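Local coordinates for ribose 5-phosphate isomerase, putative (Trypanosoma brucei brucei, PDB 6FXS), which probably catalyses the interconversion of ribose 5-phosphate and ribulose 5-phosphate, as an isomerase of the RpiB (LacAB_rpiB) family, at residues Arg75-Arg79 / Gly80-Val84; Pro137-Leu140 / Arg141-Met145; Pro151-Glu155 / Asp156-Gln160. All coordinates share one frame; numbering follows the deposited sequence.

Contact 1. Residues Arg75-Arg79 / Gly80-Val84; sequences RMVAR and GEADV
Backbone bonds carry most of the link between Met-76 and Val-77 in the last turn of helix 66-78 and the residues that leave it. Gly-80 N donates to Val-77 O at 3.0 Å. Met-76 O takes Ala-82 N at 3.1 Å and a weak bond from Glu-81 N. The Val-77 CA-H points almost straight at Ala-82 O, with 3.4 Å between Val-77 CA and that oxygen.

Two waters bridge the segments. Water 1 donates to both Val-77 O and Ala-82 O. Water 2 accepts from Arg-79 NH1 and donates to Glu-81 OE1. The side chains of Arg-79 and Glu-81 run side by side in the same direction. The guanidinium and carboxylate planes are 62° apart, and Arg-79 NH1 stays 5.0 Å from Glu-81 OE2. The opposite charges are therefore joined through water and not by a direct salt bridge. Glu-81 OE1 comes to Met-76 CG where the two side chains cross at about a right angle.

Apolar contacts add to this. Val-77 CG2 lies anti to its carbonyl carbon. It reaches Ala-82 CB at 4.2 Å and the backbone carbonyl carbon, Val-84 C, at 3.6 Å. Met-76 bends at chi3 (69°), and its CE ends 4.3 Å from Ala-82 CB. Met-76 and Ala-82 also pack on Ala-26 of strand 23-29.

Gly-80 has positive phi (79°), where a side chain would jam against the preceding carbonyl. Its bond to Val-77 O and the weak one from Glu-81 N to Met-76 O complete a Schellman motif. It ends the helix and turns the chain into strand 84-89 of the parallel sheet.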
loop_
_atom_site.group_PDB
_atom_site.type_symbol
_atom_site.label_atom_id
_atom_site.label_comp_id
_atom_site.label_asym_id
_atom_site.label_seq_id
_atom_site.Cartn_x
_atom_site.Cartn_y
_atom_site.Cartn_z
ATOM N N ARG B 75 -19.728 17.748 -9.842
ATOM C CA ARG B 75 -20.454 18.973 -10.285
ATOM C C ARG B 75 -20.861 19.842 -9.111
ATOM O O ARG B 75 -20.746 21.058 -9.191
ATOM C CB ARG B 75 -21.662 18.614 -11.168
ATOM C CG ARG B 75 -21.140 18.242 -12.524
ATOM C CD ARG B 75 -22.192 17.684 -13.427
ATOM N NE ARG B 75 -21.551 17.358 -14.722
ATOM C CZ ARG B 75 -21.908 16.333 -15.492
ATOM N NH1 ARG B 75 -22.881 15.504 -15.109
ATOM N NH2 ARG B 75 -21.302 16.127 -16.655
ATOM N N MET B 76 -21.238 19.203 -8.020
ATOM C CA MET B 76 -21.605 19.917 -6.790
ATOM C C MET B 76 -20.456 20.735 -6.230
ATOM O O MET B 76 -20.602 21.905 -5.807
ATOM C CB MET B 76 -22.065 18.956 -5.708
ATOM C CG MET B 76 -23.438 18.355 -5.912
ATOM S SD MET B 76 -23.933 17.140 -4.623
ATOM C CE MET B 76 -24.120 18.253 -3.229
ATOM N N VAL B 77 -19.300 20.094 -6.178
ATOM C CA VAL B 77 -18.120 20.748 -5.655
ATOM C C VAL B 77 -17.720 21.860 -6.615
ATOM O O VAL B 77 -17.453 22.939 -6.170
ATOM C CB VAL B 77 -16.981 19.722 -5.414
ATOM C CG1 VAL B 77 -15.673 20.424 -5.053
ATOM C CG2 VAL B 77 -17.370 18.738 -4.338
ATOM N N ALA B 78 -17.751 21.629 -7.918
ATOM C CA ALA B 78 -17.314 22.631 -8.887
ATOM C C ALA B 78 -18.224 23.848 -8.939
ATOM O O ALA B 78 -17.775 24.933 -9.265
ATOM C CB ALA B 78 -17.275 22.040 -10.276
ATOM N N ARG B 79 -19.515 23.634 -8.679
ATOM C CA ARG B 79 -20.460 24.724 -8.671
ATOM C C ARG B 79 -20.491 25.388 -7.329
ATOM O O ARG B 79 -21.226 26.333 -7.160
ATOM C CB ARG B 79 -21.880 24.208 -9.012
ATOM C CG ARG B 79 -21.979 23.876 -10.479
ATOM C CD ARG B 79 -23.230 23.072 -10.820
ATOM N NE ARG B 79 -23.087 22.636 -12.211
ATOM C CZ ARG B 79 -23.812 21.692 -12.813
ATOM N NH1 ARG B 79 -24.725 21.006 -12.157
ATOM N NH2 ARG B 79 -23.588 21.414 -14.088
ATOM N N GLY B 80 -19.781 24.882 -6.336
ATOM C CA GLY B 80 -19.850 25.484 -4.997
ATOM C C GLY B 80 -21.095 25.100 -4.169
ATOM O O GLY B 80 -21.348 25.667 -3.120
ATOM N N GLU B 81 -21.841 24.109 -4.607
ATOM C CA GLU B 81 -22.872 23.472 -3.781
ATOM C C GLU B 81 -22.290 22.635 -2.655
ATOM O O GLU B 81 -22.994 22.285 -1.677
ATOM C CB GLU B 81 -23.772 22.623 -4.696
ATOM C CG GLU B 81 -24.423 23.449 -5.816
ATOM C CD GLU B 81 -25.072 22.637 -6.933
ATOM O OE1 GLU B 81 -25.106 21.402 -6.973
ATOM O OE2 GLU B 81 -25.574 23.284 -7.826
ATOM N N ALA B 82 -21.006 22.264 -2.765
ATOM C CA ALA B 82 -20.360 21.563 -1.664
ATOM C C ALA B 82 -18.923 21.989 -1.654
ATOM O O ALA B 82 -18.414 22.406 -2.689
ATOM C CB ALA B 82 -20.497 20.050 -1.854
ATOM N N ASP B 83 -18.280 21.936 -0.497
ATOM C CA ASP B 83 -16.851 22.325 -0.399
ATOM C C ASP B 83 -15.853 21.206 -0.777
ATOM O O ASP B 83 -14.820 21.508 -1.288
ATOM C CB ASP B 83 -16.528 22.813 0.979
ATOM C CG ASP B 83 -17.455 23.987 1.385
ATOM O OD1 ASP B 83 -17.352 25.019 0.748
ATOM O OD2 ASP B 83 -18.325 23.845 2.238
ATOM N N VAL B 84 -16.167 19.978 -0.460
ATOM C CA VAL B 84 -15.251 18.818 -0.652
ATOM C C VAL B 84 -16.115 17.659 -1.089
ATOM O O VAL B 84 -17.299 17.573 -0.648
ATOM C CB VAL B 84 -14.594 18.337 0.672
ATOM C CG1 VAL B 84 -13.472 17.319 0.382
ATOM C CG2 VAL B 84 -14.003 19.472 1.467
HETATM O O HOH W 1 -16.545 24.234 -3.958
HETATM O O HOH W 2 -24.494 20.379 -9.419
#

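Contact 2. Residues Pro137-Leu140 / Arg141-Met145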
loop_
_atom_site.group_PDB
_atom_site.type_symbol
_atom_site.label_atom_id
_atom_site.label_comp_id
_atom_site.label_asym_id
_atom_site.label_seq_id
_atom_site.Cartn_x
_atom_site.Cartn_y
_atom_site.Cartn_z
ATOM N N PRO B 137 -10.732 -0.543 6.598
ATOM C CA PRO B 137 -11.541 0.572 7.204
ATOM C C PRO B 137 -10.802 1.602 8.033
ATOM O O PRO B 137 -11.157 2.773 7.974
ATOM C CB PRO B 137 -12.641 -0.171 8.082
ATOM C CG PRO B 137 -12.295 -1.620 7.966
ATOM C CD PRO B 137 -11.395 -1.844 6.751
ATOM N N ALA B 138 -9.811 1.181 8.811
ATOM C CA ALA B 138 -9.064 2.127 9.582
ATOM C C ALA B 138 -8.204 3.067 8.691
ATOM O O ALA B 138 -7.989 4.230 9.069
ATOM C CB ALA B 138 -8.242 1.468 10.665
ATOM N N VAL B 139 -7.826 2.604 7.500
ATOM C CA VAL B 139 -7.012 3.425 6.639
ATOM C C VAL B 139 -7.919 4.328 5.870
ATOM O O VAL B 139 -7.615 5.504 5.625
ATOM C CB VAL B 139 -6.058 2.583 5.763
ATOM C CG1 VAL B 139 -5.262 3.495 4.844
ATOM C CG2 VAL B 139 -5.123 1.834 6.625
ATOM N N LEU B 140 -9.093 3.842 5.518
ATOM C CA LEU B 140 -10.025 4.744 4.909
ATOM C C LEU B 140 -10.382 5.919 5.818
ATOM O O LEU B 140 -10.499 7.069 5.384
ATOM C CB LEU B 140 -11.279 3.955 4.554
ATOM C CG LEU B 140 -11.266 2.935 3.397
ATOM C CD1 LEU B 140 -12.598 2.170 3.312
ATOM C CD2 LEU B 140 -11.009 3.680 2.132
ATOM N N ARG B 141 -10.612 5.598 7.079
ATOM C CA ARG B 141 -10.873 6.602 8.091
ATOM C C ARG B 141 -9.705 7.574 8.206
ATOM O O ARG B 141 -9.898 8.811 8.262
ATOM C CB ARG B 141 -11.124 5.925 9.452
ATOM C CG ARG B 141 -11.161 6.910 10.636
ATOM C CD ARG B 141 -11.596 6.133 11.878
ATOM N NE ARG B 141 -11.735 6.995 13.011
ATOM C CZ ARG B 141 -10.742 7.493 13.725
ATOM N NH1 ARG B 141 -9.475 7.291 13.415
ATOM N NH2 ARG B 141 -11.025 8.250 14.746
ATOM N N GLU B 142 -8.483 7.022 8.298
ATOM C CA GLU B 142 -7.291 7.921 8.369
ATOM C C GLU B 142 -7.227 8.863 7.201
ATOM O O GLU B 142 -6.943 10.072 7.357
ATOM C CB GLU B 142 -5.984 7.085 8.478
ATOM C CG GLU B 142 -4.699 7.861 8.642
ATOM C CD GLU B 142 -3.515 6.933 8.507
ATOM O OE1 GLU B 142 -3.357 6.116 7.575
ATOM O OE2 GLU B 142 -2.771 6.942 9.384
ATOM N N ILE B 143 -7.432 8.329 6.016
ATOM C CA ILE B 143 -7.334 9.113 4.801
ATOM C C ILE B 143 -8.389 10.260 4.836
ATOM O O ILE B 143 -8.077 11.402 4.527
ATOM C CB ILE B 143 -7.564 8.247 3.503
ATOM C CG1 ILE B 143 -6.373 7.261 3.224
ATOM C CG2 ILE B 143 -7.851 9.128 2.284
ATOM C CD1 ILE B 143 -6.762 6.045 2.363
ATOM N N ILE B 144 -9.638 9.927 5.150
ATOM C CA ILE B 144 -10.725 10.911 5.152
ATOM C C ILE B 144 -10.459 12.040 6.156
ATOM O O ILE B 144 -10.502 13.245 5.825
ATOM C CB ILE B 144 -12.091 10.199 5.364
ATOM C CG1 ILE B 144 -12.500 9.526 4.064
ATOM C CG2 ILE B 144 -13.160 11.194 5.830
ATOM C CD1 ILE B 144 -13.484 8.398 4.254
ATOM N N MET B 145 -10.053 11.648 7.334
ATOM C CA MET B 145 -9.757 12.648 8.377
ATOM C C MET B 145 -8.614 13.543 7.947
ATOM O O MET B 145 -8.652 14.790 8.164
ATOM C CB MET B 145 -9.502 11.999 9.747
ATOM C CG MET B 145 -10.781 11.296 10.262
ATOM S SD MET B 145 -10.600 10.460 11.847
ATOM C CE MET B 145 -10.304 11.849 12.965
HETATM O O HOH W 3 -8.126 5.183 11.558
#
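Leu-140 and Ile-144 meet one turn apart in helix 137-149. Ile-144 N donates to Leu-140 O at 3.0 Å, with an N-H...O angle of 164°. Ile-144 CG1 and CD1 also lie against this oxygen, CG1 at 3.4 Å. The side chain of Leu-140 leads off to Ile-36, Thr-135 and Leu-130.

Val-139 repeats the pattern with Ile-143. Ile-143 N binds Val-139 O at 2.9 Å. Ile-143 CG1 lies anti to its carbonyl carbon (chi1 -71°), which brings CG1 to 3.2 Å from Val-139 O. At the end of the branch, Ile-143 CD1 packs on Val-139 CG1 at 3.9 Å. These are regular alpha-helical i to i+4 pairs. The helix packs on the parallel sheet of an alpha/beta fold, with Ile-143 and Ile-144 both touching Leu-130 of strand 127-131. Val-139 also packs on Thr-134 of the second subunit.

Arg-141 follows Leu-140 directly. Its N binds Pro-137 O, and its extended chain carries the guanidinium away from the backbone. Water 3, at the guanidinium edge, accepts from Arg-141 NH1 and donates to Ala-138 O at 2.7 Å. Met-145 SD sits 3.5 Å above the guanidinium plane, over its centre. Arg-141 NH2 forms a salt bridge with Glu-46 of helix 37-46.

Contact 3. Residues Pro151-Glu155 / Asp156-Gln160. With SO4 (sulfate ion), chain C.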
loop_
_atom_site.group_PDB
_atom_site.type_symbol
_atom_site.label_atom_id
_atom_site.label_comp_id
_atom_site.label_asym_id
_atom_site.label_seq_id
_atom_site.Cartn_x
_atom_site.Cartn_y
_atom_site.Cartn_z
ATOM N N PRO B 151 -4.545 21.386 5.120
ATOM C CA PRO B 151 -4.669 22.563 4.256
ATOM C C PRO B 151 -3.728 22.447 3.010
ATOM O O PRO B 151 -2.813 21.601 3.003
ATOM C CB PRO B 151 -4.198 23.730 5.166
ATOM C CG PRO B 151 -3.113 23.038 6.005
ATOM C CD PRO B 151 -3.726 21.670 6.320
ATOM N N TYR B 152 -4.005 23.261 1.999
ATOM C CA TYR B 152 -3.145 23.486 0.878
ATOM C C TYR B 152 -1.880 24.203 1.374
ATOM O O TYR B 152 -1.970 25.017 2.268
ATOM C CB TYR B 152 -3.854 24.360 -0.157
ATOM C CG TYR B 152 -3.013 24.716 -1.377
ATOM C CD1 TYR B 152 -2.396 23.722 -2.164
ATOM C CD2 TYR B 152 -2.938 26.025 -1.800
ATOM C CE1 TYR B 152 -1.682 24.042 -3.297
ATOM C CE2 TYR B 152 -2.195 26.362 -2.919
ATOM C CZ TYR B 152 -1.579 25.357 -3.710
ATOM O OH TYR B 152 -0.876 25.752 -4.885
ATOM N N SER B 153 -0.695 23.824 0.888
ATOM C CA SER B 153 0.564 24.469 1.386
ATOM C C SER B 153 0.688 25.986 1.085
ATOM O O SER B 153 1.396 26.686 1.791
ATOM C CB SER B 153 1.829 23.734 0.929
ATOM O OG SER B 153 2.077 24.172 -0.395
ATOM N N GLY B 154 0.009 26.470 0.071
ATOM C CA GLY B 154 0.056 27.902 -0.296
ATOM C C GLY B 154 1.245 28.235 -1.211
ATOM O O GLY B 154 1.363 29.386 -1.647
ATOM N N GLU B 155 2.093 27.274 -1.574
ATOM C CA GLU B 155 3.269 27.653 -2.349
ATOM C C GLU B 155 2.976 27.981 -3.798
ATOM O O GLU B 155 2.194 27.261 -4.500
ATOM C CB GLU B 155 4.288 26.613 -2.316
ATOM C CG GLU B 155 4.684 26.313 -0.900
ATOM C CD GLU B 155 5.365 24.969 -0.781
ATOM O OE1 GLU B 155 4.744 23.894 -0.698
ATOM O OE2 GLU B 155 6.606 25.027 -0.735
ATOM N N ASP B 156 3.574 29.068 -4.247
ATOM C CA ASP B 156 3.326 29.549 -5.592
ATOM C C ASP B 156 3.719 28.537 -6.722
ATOM O O ASP B 156 3.061 28.480 -7.773
ATOM C CB ASP B 156 4.033 30.879 -5.945
ATOM C CG ASP B 156 3.423 31.484 -7.272
ATOM O OD1 ASP B 156 2.183 31.652 -7.317
ATOM O OD2 ASP B 156 4.136 31.655 -8.275
ATOM N N ARG B 157 4.736 27.754 -6.500
ATOM C CA ARG B 157 5.096 26.785 -7.519
ATOM C C ARG B 157 3.992 25.694 -7.727
ATOM O O ARG B 157 3.716 25.347 -8.840
ATOM C CB ARG B 157 6.455 26.275 -7.271
ATOM C CG ARG B 157 6.464 25.189 -6.341
ATOM C CD ARG B 157 7.912 24.855 -6.038
ATOM N NE ARG B 157 7.894 23.999 -4.859
ATOM C CZ ARG B 157 7.594 24.401 -3.630
ATOM N NH1 ARG B 157 7.297 25.702 -3.358
ATOM N NH2 ARG B 157 7.606 23.482 -2.660
ATOM N N HIS B 158 3.273 25.325 -6.684
ATOM C CA HIS B 158 2.096 24.418 -6.861
ATOM C C HIS B 158 0.955 25.188 -7.466
ATOM O O HIS B 158 0.268 24.693 -8.380
ATOM C CB HIS B 158 1.675 23.751 -5.545
ATOM C CG HIS B 158 2.786 23.047 -4.878
ATOM N ND1 HIS B 158 3.569 22.116 -5.534
ATOM C CD2 HIS B 158 3.341 23.208 -3.645
ATOM C CE1 HIS B 158 4.569 21.746 -4.750
ATOM N NE2 HIS B 158 4.457 22.399 -3.597
ATOM N N THR B 159 0.752 26.431 -7.020
ATOM C CA THR B 159 -0.306 27.227 -7.634
ATOM C C THR B 159 -0.142 27.342 -9.162
ATOM O O THR B 159 -1.114 27.208 -9.880
ATOM C CB THR B 159 -0.423 28.607 -6.970
ATOM O OG1 THR B 159 -0.744 28.371 -5.593
ATOM C CG2 THR B 159 -1.605 29.412 -7.628
ATOM N N GLN B 160 1.049 27.638 -9.650
ATOM C CA GLN B 160 1.293 27.723 -11.107
ATOM C C GLN B 160 0.981 26.414 -11.821
ATOM O O GLN B 160 0.468 26.416 -12.916
ATOM C CB GLN B 160 2.730 28.125 -11.388
ATOM C CG GLN B 160 2.925 29.612 -11.168
ATOM C CD GLN B 160 4.317 30.091 -11.512
ATOM O OE1 GLN B 160 4.828 30.972 -10.828
ATOM N NE2 GLN B 160 4.932 29.536 -12.565
HETATM S S SO4 C . 9.069 21.165 -6.173
HETATM O O1 SO4 C . 9.475 19.755 -6.154
HETATM O O2 SO4 C . 7.612 21.026 -6.039
HETATM O O3 SO4 C . 9.422 21.974 -7.376
HETATM O O4 SO4 C . 9.746 21.979 -5.104
HETATM O O HOH W 4 0.240 30.305 -3.884
#
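Glu-155 and Arg-157 form a salt bridge at the start of helix 156-169. Arg-157 NH2 donates to Glu-155 OE2 at 2.7 Å, and NH1 adds a weak bond to the same oxygen. The oxygen lies close to the guanidinium plane but is met from above its own carboxylate plane. Both nitrogens share this one oxygen, and the two flat groups stand 81° apart, nearly perpendicular. Glu-155 is the N-cap residue. Its carbonyl oxygen takes Thr-159 N at 3.0 Å, in the carbonyl plane, and His-158 N more weakly.

The other carboxylate oxygen, Glu-155 OE1, accepts from Ser-153 OG at 2.7 Å on its anti lone pair. Glu-155 N returns a weak bond to Ser-153 OG. Ser-153 and Arg-157 thus hold the two oxygens of the carboxylate, which limits its rotation.

Tyr-152 OH is hydrogen-bonded to Thr-159 OG1 at 2.7 Å; that oxygen lies at the ring edge, in plane. The tyrosine CG is anti to the backbone N (chi1 178°), which carries the ring out to the helix. Water 4 donates to Gly-154 O and also bonds Thr-159 OG1.

The His-158 ring meets Glu-155 OE1 at its edge and has Arg-157 CG over one face. It also stacks on the ring of His-122. Tyr-152 OH lies 3.3 Å from His-158 CB.

Beyond the salt bridge, Arg-157 binds a sulfate, probably from the crystallisation liquor. Arg-161 NH1, one turn further along the same helix, and residues of another protein chain also bind it. Arg-157 NE donates to sulfate O4 at 2.8 Å and, more weakly, to sulfate O2 at 3.2 Å.

How the contacts relate
The three contacts follow one another along the chain; none nests or crosses. Each is local and closes no long loop. Contact 1 comes first and joins the end of helix 66-78 to strand 84-89. Contact 2 lies within helix 137-149, on the opposite side of the chain's centre, with its centre about 22 Å from that of contact 1. The same helix links them indirectly: Val-84 touches Phe-147 and Leu-148, beyond contact 2. The chain then runs through the loop of contact 3 into helix 156-169, at the surface. Ser-153 ties this loop to Gln-121, ending helix 113-121. Centres of contacts 2 and 3 are about 25 Å apart, and their nearest atoms about 8 Å.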